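Peroxisomal fatty acid beta-oxidation multifunctional protein MFP2 (Arabidopsis thaliana, PDB 2WTB) catalyses the enoyl-CoA hydratase and NAD-dependent 3-hydroxyacyl-CoA dehydrogenase steps of peroxisomal fatty acid beta-oxidation during seed germination. Local coordinates at residues A[124-129]-A[198-203]; A[297-302]-A[462-467]. One frame throughout, in Å; residues are numbered along the deposited sequence.

Two of this multifunctional enzyme's catalytic parts are sampled here. Interaction 1 lies in the enoyl-CoA hydratase/isomerase part, where a helix packs on a strand of the central sheet. Interaction 2 joins a loop ahead of the dehydrogenase sheet to one strand of that sheet, which belongs to the NAD-binding part. Their centres are 51 Å apart and their nearest atoms about 31 Å, so they do not touch, and along the chain the first closes before the second opens. Neither includes the predicted hydratase residues Glu119 and Glu139, although Glu119 sits on helix 116-123, which runs into segment 124-129. Both are packing contacts: indole against aliphatic groups in one, guanidinium against valines in the other.

Interaction 1 of 2, residues A[124-129]-A[198-203]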
ATOM      1  N   CYS A 124      -2.780 -30.146  -8.079  1.00 48.66           N
ATOM      2  CA  CYS A 124      -3.474 -31.318  -7.562  1.00 48.89           C
ATOM      3  C   CYS A 124      -4.687 -31.630  -8.422  1.00 51.34           C
ATOM      4  O   CYS A 124      -5.133 -30.793  -9.202  1.00 37.37           O
ATOM      5  CB  CYS A 124      -3.899 -31.103  -6.109  1.00 44.07           C
ATOM      6  SG  CYS A 124      -2.513 -30.991  -4.965  1.00 52.00           S
ATOM      7  N   HIS A 125      -5.229 -32.831  -8.259  1.00 46.66           N
ATOM      8  CA  HIS A 125      -6.289 -33.314  -9.135  1.00 40.10           C
ATOM      9  C   HIS A 125      -7.701 -32.951  -8.673  1.00 43.77           C
ATOM     10  O   HIS A 125      -8.671 -33.102  -9.424  1.00 44.06           O
ATOM     11  CB  HIS A 125      -6.132 -34.818  -9.341  1.00 31.04           C
ATOM     12  CG  HIS A 125      -4.801 -35.196  -9.910  1.00 45.53           C
ATOM     13  ND1 HIS A 125      -3.812 -35.795  -9.161  1.00 55.27           N
ATOM     14  CD2 HIS A 125      -4.284 -35.026 -11.150  1.00 43.35           C
ATOM     15  CE1 HIS A 125      -2.749 -35.997  -9.920  1.00 59.33           C
ATOM     16  NE2 HIS A 125      -3.010 -35.539 -11.131  1.00 63.28           N
ATOM     17  N   ALA A 126      -7.803 -32.461  -7.441  1.00 41.83           N
ATOM     18  CA  ALA A 126      -9.066 -31.970  -6.896  1.00 41.42           C
ATOM     19  C   ALA A 126      -8.780 -31.028  -5.734  1.00 46.97           C
ATOM     20  O   ALA A 126      -7.685 -31.046  -5.174  1.00 49.93           O
ATOM     21  CB  ALA A 126      -9.942 -33.126  -6.448  1.00 32.81           C
ATOM     22  N   ARG A 127      -9.758 -30.207  -5.363  1.00 46.46           N
ATOM     23  CA  ARG A 127      -9.548 -29.234  -4.292  1.00 43.49           C
ATOM     24  C   ARG A 127     -10.687 -29.159  -3.280  1.00 47.59           C
ATOM     25  O   ARG A 127     -11.834 -28.877  -3.630  1.00 49.97           O
ATOM     26  CB  ARG A 127      -9.269 -27.849  -4.881  1.00 48.58           C
ATOM     27  CG  ARG A 127      -7.900 -27.741  -5.518  1.00 42.55           C
ATOM     28  CD  ARG A 127      -7.940 -26.931  -6.798  1.00 40.01           C
ATOM     29  NE  ARG A 127      -7.109 -27.569  -7.807  1.00 50.66           N
ATOM     30  CZ  ARG A 127      -7.579 -28.328  -8.789  1.00 48.62           C
ATOM     31  NH1 ARG A 127      -8.884 -28.522  -8.918  1.00 38.81           N
ATOM     32  NH2 ARG A 127      -6.745 -28.873  -9.658  1.00 70.89           N
ATOM     33  N   ILE A 128     -10.356 -29.414  -2.019  1.00 49.27           N
ATOM     34  CA  ILE A 128     -11.297 -29.241  -0.923  1.00 48.04           C
ATOM     35  C   ILE A 128     -10.892 -28.009  -0.127  1.00 45.64           C
ATOM     36  O   ILE A 128      -9.712 -27.814   0.160  1.00 39.25           O
ATOM     37  CB  ILE A 128     -11.310 -30.460   0.013  1.00 52.06           C
ATOM     38  CG1 ILE A 128     -11.442 -31.749  -0.797  1.00 48.22           C
ATOM     39  CG2 ILE A 128     -12.436 -30.337   1.027  1.00 54.12           C
ATOM     40  CD1 ILE A 128     -12.564 -31.712  -1.809  1.00 41.44           C
ATOM     41  N   SER A 129     -11.864 -27.176   0.228  1.00 40.65           N
ATOM     42  CA  SER A 129     -11.560 -25.925   0.913  1.00 46.78           C
ATOM     43  C   SER A 129     -12.529 -25.615   2.050  1.00 55.26           C
ATOM     44  O   SER A 129     -13.687 -26.036   2.031  1.00 55.05           O
ATOM     45  CB  SER A 129     -11.542 -24.763  -0.083  1.00 55.70           C
ATOM     46  OG  SER A 129     -11.104 -23.566   0.534  1.00 61.88           O
ATOM     47  N   ARG A 198      -9.116 -37.083   1.778  1.00 46.86           N
ATOM     48  CA  ARG A 198      -8.658 -38.465   1.642  1.00 49.13           C
ATOM     49  C   ARG A 198      -9.763 -39.371   1.089  1.00 47.36           C
ATOM     50  O   ARG A 198      -9.488 -40.318   0.354  1.00 48.02           O
ATOM     51  CB  ARG A 198      -8.093 -39.012   2.962  1.00 50.78           C
ATOM     52  CG  ARG A 198      -9.110 -39.164   4.076  1.00 49.67           C
ATOM     53  CD  ARG A 198      -8.599 -40.078   5.187  1.00 53.10           C
ATOM     54  NE  ARG A 198      -7.480 -39.501   5.928  1.00 53.80           N
ATOM     55  CZ  ARG A 198      -6.266 -40.040   5.994  1.00 60.56           C
ATOM     56  NH1 ARG A 198      -6.005 -41.178   5.364  1.00 63.87           N
ATOM     57  NH2 ARG A 198      -5.310 -39.444   6.696  1.00 53.03           N
ATOM     58  N   ARG A 199     -11.010 -39.070   1.437  1.00 37.02           N
ATOM     59  CA  ARG A 199     -12.148 -39.779   0.867  1.00 38.99           C
ATOM     60  C   ARG A 199     -12.247 -39.482  -0.628  1.00 54.16           C
ATOM     61  O   ARG A 199     -12.533 -40.369  -1.437  1.00 46.98           O
ATOM     62  CB  ARG A 199     -13.445 -39.364   1.562  1.00 39.32           C
ATOM     63  CG  ARG A 199     -14.684 -40.061   1.021  1.00 55.28           C
ATOM     64  CD  ARG A 199     -15.968 -39.413   1.528  1.00 69.13           C
ATOM     65  NE  ARG A 199     -16.172 -38.085   0.957  1.00 91.66           N
ATOM     66  CZ  ARG A 199     -16.726 -37.860  -0.231  1.00110.60           C
ATOM     67  NH1 ARG A 199     -17.135 -38.877  -0.977  1.00116.76           N
ATOM     68  NH2 ARG A 199     -16.872 -36.617  -0.674  1.00115.18           N
ATOM     69  N   TRP A 200     -12.006 -38.225  -0.987  1.00 53.51           N
ATOM     70  CA  TRP A 200     -12.037 -37.806  -2.382  1.00 46.65           C
ATOM     71  C   TRP A 200     -10.920 -38.497  -3.160  1.00 47.54           C
ATOM     72  O   TRP A 200     -11.131 -38.973  -4.275  1.00 46.73           O
ATOM     73  CB  TRP A 200     -11.892 -36.284  -2.479  1.00 38.32           C
ATOM     74  CG  TRP A 200     -12.327 -35.710  -3.795  1.00 58.13           C
ATOM     75  CD1 TRP A 200     -11.649 -35.766  -4.978  1.00 66.59           C
ATOM     76  CD2 TRP A 200     -13.534 -34.981  -4.059  1.00 48.65           C
ATOM     77  NE1 TRP A 200     -12.362 -35.125  -5.963  1.00 67.27           N
ATOM     78  CE2 TRP A 200     -13.522 -34.634  -5.424  1.00 56.89           C
ATOM     79  CE3 TRP A 200     -14.625 -34.595  -3.274  1.00 50.91           C
ATOM     80  CZ2 TRP A 200     -14.558 -33.918  -6.022  1.00 54.42           C
ATOM     81  CZ3 TRP A 200     -15.654 -33.882  -3.871  1.00 41.95           C
ATOM     82  CH2 TRP A 200     -15.612 -33.551  -5.230  1.00 46.52           C
ATOM     83  N   ALA A 201      -9.737 -38.560  -2.555  1.00 41.39           N
ATOM     84  CA  ALA A 201      -8.571 -39.160  -3.193  1.00 39.16           C
ATOM     85  C   ALA A 201      -8.786 -40.629  -3.554  1.00 49.34           C
ATOM     86  O   ALA A 201      -8.388 -41.074  -4.629  1.00 49.14           O
ATOM     87  CB  ALA A 201      -7.347 -39.003  -2.311  1.00 30.13           C
ATOM     88  N   LEU A 202      -9.412 -41.380  -2.653  1.00 52.32           N
ATOM     89  CA  LEU A 202      -9.677 -42.794  -2.909  1.00 50.88           C
ATOM     90  C   LEU A 202     -10.863 -42.979  -3.850  1.00 53.49           C
ATOM     91  O   LEU A 202     -11.008 -44.028  -4.475  1.00 60.70           O
ATOM     92  CB  LEU A 202      -9.892 -43.568  -1.605  1.00 54.26           C
ATOM     93  CG  LEU A 202      -8.648 -43.789  -0.741  1.00 50.08           C
ATOM     94  CD1 LEU A 202      -8.885 -44.905   0.264  1.00 54.49           C
ATOM     95  CD2 LEU A 202      -7.447 -44.115  -1.610  1.00 51.71           C
ATOM     96  N   ASP A 203     -11.710 -41.960  -3.944  1.00 54.74           N
ATOM     97  CA  ASP A 203     -12.784 -41.956  -4.929  1.00 53.18           C
ATOM     98  C   ASP A 203     -12.195 -41.961  -6.339  1.00 48.61           C
ATOM     99  O   ASP A 203     -12.666 -42.682  -7.219  1.00 47.02           O
ATOM    100  CB  ASP A 203     -13.688 -40.735  -4.742  1.00 64.36           C
ATOM    101  CG  ASP A 203     -14.781 -40.966  -3.715  1.00 67.04           C
ATOM    102  OD1 ASP A 203     -15.083 -42.141  -3.417  1.00 54.46           O
ATOM    103  OD2 ASP A 203     -15.347 -39.970  -3.212  1.00 74.19           O
TER
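Ala126 and Trp200 bring strand 126-129 and helix 193-205 together, their CA atoms, the nearest pair across the two segments, lying 8.0 Å apart. The CA-CB bonds of both residues point toward the opposite segment. The indole carries the helix's side of the contact. Its CG is anti to the backbone N (chi1 -162°), which sends the ring across to the strand, where Ala126 CB meets the pyrrole part obliquely, 3.2 Å from Trp200 NE1 and 3.5 Å from Trp200 CD1. Alanine suits this place because a single methyl lets the broad ring come so near the strand. Two residues on, Ile128 reaches the other half of the indole: its CD1 is 3.8 Å from Trp200 CE3 and 4.1 Å from Trp200 CD2, approaching obliquely and displaced toward the rim of the ring. With CG1 anti to the carbonyl carbon (chi1 -49°), the longer branch of the isoleucine is the one that touches. The contact is thus van der Waals packing. Arg199 and Asp203, which take no part in it, form a salt bridge one turn apart, held by charge alone because the carboxylate oxygen lies well out of the guanidinium plane. The CA-CB bond of Arg127 points away from the helix, and the side chain gives its NE to Ala121 O and its NH2 to Met122 O. In the crotonase-type sheet, strand 126-129 runs between strands 105-109 and 186-187, and helix 193-205 packs across it, Ala201 meeting Val106 and Arg198 reaching Val18 and Val20, while Lys209 makes a cation-pi contact with Trp200.

Interaction 2 of 2, residues A[297-302]-A[462-467]; sequences AKVPGV and IVRTNH
With their nearest CA atoms, those of Val302 and Arg464, 10.6 Å apart, the irregular segment 297-302 and strand 459-464 meet through side chains. Val299 to Val302 form a type II turn, with Pro300 and Gly301 at its corners and a weak bond from Val302 N to Val299 O. Proline fits the first corner with its fixed phi; Gly301 fits the second, where phi is positive (77°). The turn brings both valines to the same guanidinium. Arg464 reaches them along a bent chain, CG lying between the backbone N and the carbonyl carbon (chi1 88°). Val299 CG1 lies over one guanidinium face, 3.9 Å from Arg464 NH2 and 4.1 Å from Arg464 CZ. Val302 CG2 comes obliquely and closer, 3.2 Å from Arg464 NH2. Pro300 O stands at the guanidinium edge near its plane, but 4.4 Å from Arg464 NH2, too far for a hydrogen bond. Val489 and Ile473 also touch Arg464, and they meet Val299 and Val302 respectively, so the arginine packs among aliphatic groups. An alanine in place of Arg464 would probably open a gap between the strand and the turn and leave the two valines without their shared partner. Chemically, this is van der Waals packing on a flat cationic group: arginine suits the place for its length and its flat, poorly hydrated faces rather than for any charge pairing between these segments.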
ATOM      1  N   ALA A 297       6.873   0.575  11.244  1.00 58.46           N
ATOM      2  CA  ALA A 297       6.527   0.428  12.653  1.00 56.63           C
ATOM      3  C   ALA A 297       7.759   0.135  13.502  1.00 61.72           C
ATOM      4  O   ALA A 297       7.669   0.010  14.722  1.00 61.99           O
ATOM      5  CB  ALA A 297       5.488  -0.666  12.830  1.00 47.45           C
ATOM      6  N   LYS A 298       8.911   0.026  12.849  1.00 66.66           N
ATOM      7  CA  LYS A 298      10.159  -0.229  13.556  1.00 66.86           C
ATOM      8  C   LYS A 298      10.910   1.070  13.833  1.00 64.17           C
ATOM      9  O   LYS A 298      11.627   1.577  12.972  1.00 67.89           O
ATOM     10  CB  LYS A 298      11.036  -1.201  12.767  1.00 47.43           C
ATOM     11  CG  LYS A 298      12.409  -1.422  13.371  1.00 89.05           C
ATOM     12  CD  LYS A 298      13.060  -2.674  12.812  1.00 97.71           C
ATOM     13  CE  LYS A 298      12.227  -3.908  13.119  1.00101.67           C
ATOM     14  NZ  LYS A 298      12.860  -5.152  12.598  1.00105.54           N
ATOM     15  N   VAL A 299      10.736   1.601  15.038  1.00 57.31           N
ATOM     16  CA  VAL A 299      11.388   2.843  15.436  1.00 43.06           C
ATOM     17  C   VAL A 299      12.342   2.601  16.602  1.00 58.69           C
ATOM     18  O   VAL A 299      11.906   2.448  17.746  1.00 56.83           O
ATOM     19  CB  VAL A 299      10.354   3.907  15.847  1.00 48.63           C
ATOM     20  CG1 VAL A 299      11.041   5.233  16.148  1.00 42.25           C
ATOM     21  CG2 VAL A 299       9.308   4.073  14.757  1.00 43.10           C
ATOM     22  N   PRO A 300      13.653   2.567  16.315  1.00 57.51           N
ATOM     23  CA  PRO A 300      14.686   2.297  17.322  1.00 59.32           C
ATOM     24  C   PRO A 300      14.594   3.251  18.505  1.00 60.07           C
ATOM     25  O   PRO A 300      14.321   4.439  18.319  1.00 55.22           O
ATOM     26  CB  PRO A 300      15.990   2.537  16.560  1.00 42.91           C
ATOM     27  CG  PRO A 300      15.638   2.320  15.136  1.00 46.27           C
ATOM     28  CD  PRO A 300      14.232   2.810  14.985  1.00 43.84           C
ATOM     29  N   GLY A 301      14.821   2.728  19.708  1.00 55.33           N
ATOM     30  CA  GLY A 301      14.743   3.523  20.920  1.00 38.88           C
ATOM     31  C   GLY A 301      13.318   3.790  21.365  1.00 53.59           C
ATOM     32  O   GLY A 301      13.085   4.550  22.304  1.00 58.04           O
ATOM     33  N   VAL A 302      12.360   3.167  20.687  1.00 44.16           N
ATOM     34  CA  VAL A 302      10.951   3.324  21.027  1.00 47.24           C
ATOM     35  C   VAL A 302      10.227   1.981  21.019  1.00 54.26           C
ATOM     36  O   VAL A 302       9.500   1.653  21.958  1.00 55.29           O
ATOM     37  CB  VAL A 302      10.237   4.289  20.059  1.00 48.40           C
ATOM     38  CG1 VAL A 302       8.723   4.159  20.184  1.00 38.37           C
ATOM     39  CG2 VAL A 302      10.677   5.718  20.313  1.00 45.23           C
ATOM     40  N   ILE A 462       2.387   9.798  12.808  1.00 48.80           N
ATOM     41  CA  ILE A 462       2.516   9.890  14.258  1.00 47.01           C
ATOM     42  C   ILE A 462       3.654  10.846  14.577  1.00 48.58           C
ATOM     43  O   ILE A 462       4.826  10.505  14.411  1.00 59.81           O
ATOM     44  CB  ILE A 462       2.800   8.517  14.896  1.00 46.17           C
ATOM     45  CG1 ILE A 462       1.606   7.585  14.705  1.00 44.16           C
ATOM     46  CG2 ILE A 462       3.110   8.668  16.371  1.00 41.98           C
ATOM     47  CD1 ILE A 462       1.827   6.205  15.265  1.00 45.17           C
ATOM     48  N   VAL A 463       3.304  12.048  15.015  1.00 46.45           N
ATOM     49  CA  VAL A 463       4.296  13.080  15.296  1.00 52.46           C
ATOM     50  C   VAL A 463       4.727  13.056  16.760  1.00 51.16           C
ATOM     51  O   VAL A 463       3.954  13.406  17.652  1.00 51.61           O
ATOM     52  CB  VAL A 463       3.763  14.483  14.949  1.00 58.03           C
ATOM     53  CG1 VAL A 463       4.837  15.528  15.188  1.00 58.91           C
ATOM     54  CG2 VAL A 463       3.287  14.527  13.504  1.00 67.58           C
ATOM     55  N   ARG A 464       5.968  12.644  16.996  1.00 44.35           N
ATOM     56  CA  ARG A 464       6.514  12.583  18.346  1.00 47.50           C
ATOM     57  C   ARG A 464       7.246  13.879  18.666  1.00 40.12           C
ATOM     58  O   ARG A 464       7.717  14.570  17.768  1.00 46.07           O
ATOM     59  CB  ARG A 464       7.493  11.413  18.468  1.00 40.15           C
ATOM     60  CG  ARG A 464       8.911  11.787  18.070  1.00 49.31           C
ATOM     61  CD  ARG A 464       9.598  10.701  17.261  1.00 53.77           C
ATOM     62  NE  ARG A 464      10.260   9.712  18.100  1.00 61.98           N
ATOM     63  CZ  ARG A 464      11.348   9.044  17.734  1.00 59.30           C
ATOM     64  NH1 ARG A 464      11.896   9.274  16.551  1.00 37.99           N
ATOM     65  NH2 ARG A 464      11.895   8.155  18.554  1.00 68.62           N
ATOM     66  N   THR A 465       7.343  14.207  19.948  1.00 52.80           N
ATOM     67  CA  THR A 465       8.152  15.339  20.373  1.00 48.24           C
ATOM     68  C   THR A 465       9.356  14.807  21.129  1.00 48.81           C
ATOM     69  O   THR A 465       9.583  13.599  21.164  1.00 52.92           O
ATOM     70  CB  THR A 465       7.372  16.295  21.286  1.00 58.70           C
ATOM     71  OG1 THR A 465       6.044  16.468  20.779  1.00 70.49           O
ATOM     72  CG2 THR A 465       8.059  17.643  21.339  1.00 74.34           C
ATOM     73  N   ASN A 466      10.128  15.711  21.725  1.00 53.59           N
ATOM     74  CA  ASN A 466      11.223  15.322  22.602  1.00 52.05           C
ATOM     75  C   ASN A 466      10.669  14.745  23.895  1.00 54.14           C
ATOM     76  O   ASN A 466      11.376  14.067  24.640  1.00 57.39           O
ATOM     77  CB  ASN A 466      12.102  16.529  22.927  1.00 59.75           C
ATOM     78  CG  ASN A 466      12.545  17.279  21.691  1.00 69.04           C
ATOM     79  OD1 ASN A 466      12.461  18.507  21.633  1.00 77.25           O
ATOM     80  ND2 ASN A 466      13.020  16.544  20.690  1.00 61.47           N
ATOM     81  N   HIS A 467       9.393  15.017  24.153  1.00 53.10           N
ATOM     82  CA  HIS A 467       8.766  14.637  25.413  1.00 55.51           C
ATOM     83  C   HIS A 467       7.818  13.447  25.276  1.00 56.73           C
ATOM     84  O   HIS A 467       7.596  12.712  26.236  1.00 60.98           O
ATOM     85  CB  HIS A 467       8.032  15.837  26.015  1.00 43.66           C
ATOM     86  CG  HIS A 467       8.880  17.066  26.119  1.00 48.86           C
ATOM     87  ND1 HIS A 467       9.748  17.286  27.167  1.00 53.21           N
ATOM     88  CD2 HIS A 467       8.999  18.139  25.302  1.00 50.52           C
ATOM     89  CE1 HIS A 467      10.363  18.441  26.992  1.00 57.36           C
ATOM     90  NE2 HIS A 467       9.924  18.980  25.868  1.00 53.21           N
TER